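Local coordinates for YflH protein (Bacillus subtilis, PDB 3D0W) that is of unknown function but belongs to the DUF3243 family and forms a small all-helical fold assembled as a pair of subunits, at residues K55-L60 and L96-V101. Sequence-based numbering, arbitrary orientation.
Sequences KSAAIL and LLVKLV
Ala57 and Val98 have the nearest CA atoms across the crossing, 6.1 Å apart, where the two short helical segments cross almost at right angles (104°) with axes 9.2 Å apart. This is a helix-helix crossing in an all-helical DUF3243 fold. It joins the first turn of helix 56-65 to the C-terminal end of helix 87-101. The contact is made by apolar packing.

Val98 enters between Ser56, Ala57 and Leu60. Its CG2 methyl meets all three residues. This branch lies anti to the carbonyl carbon, which points it at the start of the other helix. There it lies 3.5 Å from Ala57 N and meets the backbone as well as side chains. The Ala57 methyl is a looser neighbour, with CB 4.2 Å from Val98 CG2. The close approach to the backbone is consistent with the small side chain of Ala57.

Leu60 reaches across one turn later. Its CG stands beside the backbone N (chi1 -68°), and CD1 does the touching. The Leu60 and Leu97 side chains cross at a slant, with Leu60 CD1 3.8 Å from Leu97 CD2. Leu60 also packs on Val98, with CD1 3.6 Å from CG2. Val101 CG2 makes a marginal contact with Leu60 CD1. Leu60, Leu97 and Val101 are all buried.

The long helix 23-48 packs against both partners: Leu36 touches Leu97 and Val101, while Val40 and Lys44 touch Ser56. Leu97 also packs on Leu81 of the second subunit, so this crossing borders the dimer interface. From the same helix, but outside the crossing, Lys99 NZ makes a salt bridge to Glu89 OE1 of that subunit.

Ser56 contributes carbon to the crossing. Its CB packs against both Val98 methyls, 3.8 Å from CG1 and a tight 3.5 Å from CG2.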
loop_
_atom_site.group_PDB
_atom_site.type_symbol
_atom_site.label_atom_id
_atom_site.label_comp_id
_atom_site.label_asym_id
_atom_site.label_seq_id
_atom_site.Cartn_x
_atom_site.Cartn_y
_atom_site.Cartn_z
ATOM N N LYS A 55 16.939 12.432 0.509
ATOM C CA LYS A 55 15.487 12.466 0.624
ATOM C C LYS A 55 14.926 11.156 1.161
ATOM O O LYS A 55 15.421 10.075 0.842
ATOM C CB LYS A 55 14.849 12.780 -0.732
ATOM C CG LYS A 55 14.716 14.273 -1.017
ATOM C CD LYS A 55 13.948 14.507 -2.306
ATOM C CE LYS A 55 13.426 15.936 -2.416
ATOM N NZ LYS A 55 14.514 16.955 -2.455
ATOM N N SER A 56 13.895 11.264 1.988
ATOM C CA SER A 56 13.250 10.097 2.570
ATOM C C SER A 56 12.696 9.167 1.492
ATOM O O SER A 56 12.782 7.943 1.619
ATOM C CB SER A 56 12.113 10.534 3.492
ATOM O OG SER A 56 12.595 11.402 4.505
ATOM N N ALA A 57 12.134 9.748 0.432
ATOM C CA ALA A 57 11.559 8.949 -0.645
ATOM C C ALA A 57 12.629 8.129 -1.360
ATOM O O ALA A 57 12.370 7.009 -1.793
ATOM C CB ALA A 57 10.820 9.844 -1.642
ATOM N N ALA A 58 13.832 8.682 -1.471
ATOM C CA ALA A 58 14.927 7.970 -2.125
ATOM C C ALA A 58 15.325 6.776 -1.263
ATOM O O ALA A 58 15.543 5.676 -1.767
ATOM C CB ALA A 58 16.122 8.902 -2.325
ATOM N N ILE A 59 15.400 6.998 0.046
ATOM C CA ILE A 59 15.764 5.938 0.974
ATOM C C ILE A 59 14.721 4.820 0.997
ATOM O O ILE A 59 15.071 3.639 0.947
ATOM C CB ILE A 59 15.963 6.500 2.392
ATOM C CG1 ILE A 59 17.149 7.475 2.394
ATOM C CG2 ILE A 59 16.208 5.366 3.374
ATOM C CD1 ILE A 59 17.220 8.367 3.639
ATOM N N LEU A 60 13.443 5.178 1.061
ATOM C CA LEU A 60 12.393 4.164 1.074
ATOM C C LEU A 60 12.351 3.422 -0.266
ATOM O O LEU A 60 12.047 2.232 -0.311
ATOM C CB LEU A 60 11.029 4.802 1.395
ATOM C CG LEU A 60 10.898 5.335 2.832
ATOM C CD1 LEU A 60 9.503 5.886 3.086
ATOM C CD2 LEU A 60 11.187 4.200 3.813
ATOM N N LEU A 96 4.301 8.830 -1.019
ATOM C CA LEU A 96 3.130 8.619 -0.170
ATOM C C LEU A 96 3.532 7.901 1.116
ATOM O O LEU A 96 3.030 8.209 2.203
ATOM C CB LEU A 96 2.066 7.804 -0.921
ATOM C CG LEU A 96 0.670 7.754 -0.295
ATOM C CD1 LEU A 96 0.119 9.177 -0.184
ATOM C CD2 LEU A 96 -0.261 6.891 -1.133
ATOM N N LEU A 97 4.442 6.943 0.984
ATOM C CA LEU A 97 4.927 6.186 2.128
ATOM C C LEU A 97 5.670 7.096 3.112
ATOM O O LEU A 97 5.651 6.855 4.315
ATOM C CB LEU A 97 5.859 5.060 1.668
ATOM C CG LEU A 97 6.073 3.949 2.700
ATOM C CD1 LEU A 97 4.782 3.159 2.833
ATOM C CD2 LEU A 97 7.218 3.025 2.274
ATOM N N VAL A 98 6.348 8.123 2.605
ATOM C CA VAL A 98 7.057 9.045 3.488
ATOM C C VAL A 98 6.024 9.817 4.319
ATOM O O VAL A 98 6.224 10.055 5.511
ATOM C CB VAL A 98 7.940 10.040 2.690
ATOM C CG1 VAL A 98 8.394 11.200 3.592
ATOM C CG2 VAL A 98 9.162 9.313 2.140
ATOM N N LYS A 99 4.922 10.205 3.680
ATOM C CA LYS A 99 3.854 10.923 4.368
ATOM C C LYS A 99 3.230 10.004 5.425
ATOM O O LYS A 99 2.845 10.452 6.505
ATOM C CB LYS A 99 2.786 11.381 3.354
ATOM C CG LYS A 99 3.266 12.484 2.393
ATOM C CD LYS A 99 2.333 12.663 1.176
ATOM C CE LYS A 99 0.974 13.234 1.560
ATOM N NZ LYS A 99 0.069 13.516 0.379
ATOM N N LEU A 100 3.128 8.716 5.110
ATOM C CA LEU A 100 2.563 7.756 6.047
ATOM C C LEU A 100 3.493 7.603 7.250
ATOM O O LEU A 100 3.042 7.601 8.400
ATOM C CB LEU A 100 2.333 6.409 5.351
ATOM C CG LEU A 100 1.945 5.177 6.170
ATOM C CD1 LEU A 100 1.225 4.189 5.276
ATOM C CD2 LEU A 100 3.189 4.535 6.792
ATOM N N VAL A 101 4.791 7.503 6.991
ATOM C CA VAL A 101 5.754 7.369 8.078
ATOM C C VAL A 101 5.728 8.590 9.009
ATOM O O VAL A 101 5.731 8.442 10.236
ATOM C CB VAL A 101 7.182 7.165 7.529
ATOM C CG1 VAL A 101 8.207 7.326 8.646
ATOM C CG2 VAL A 101 7.293 5.775 6.919
#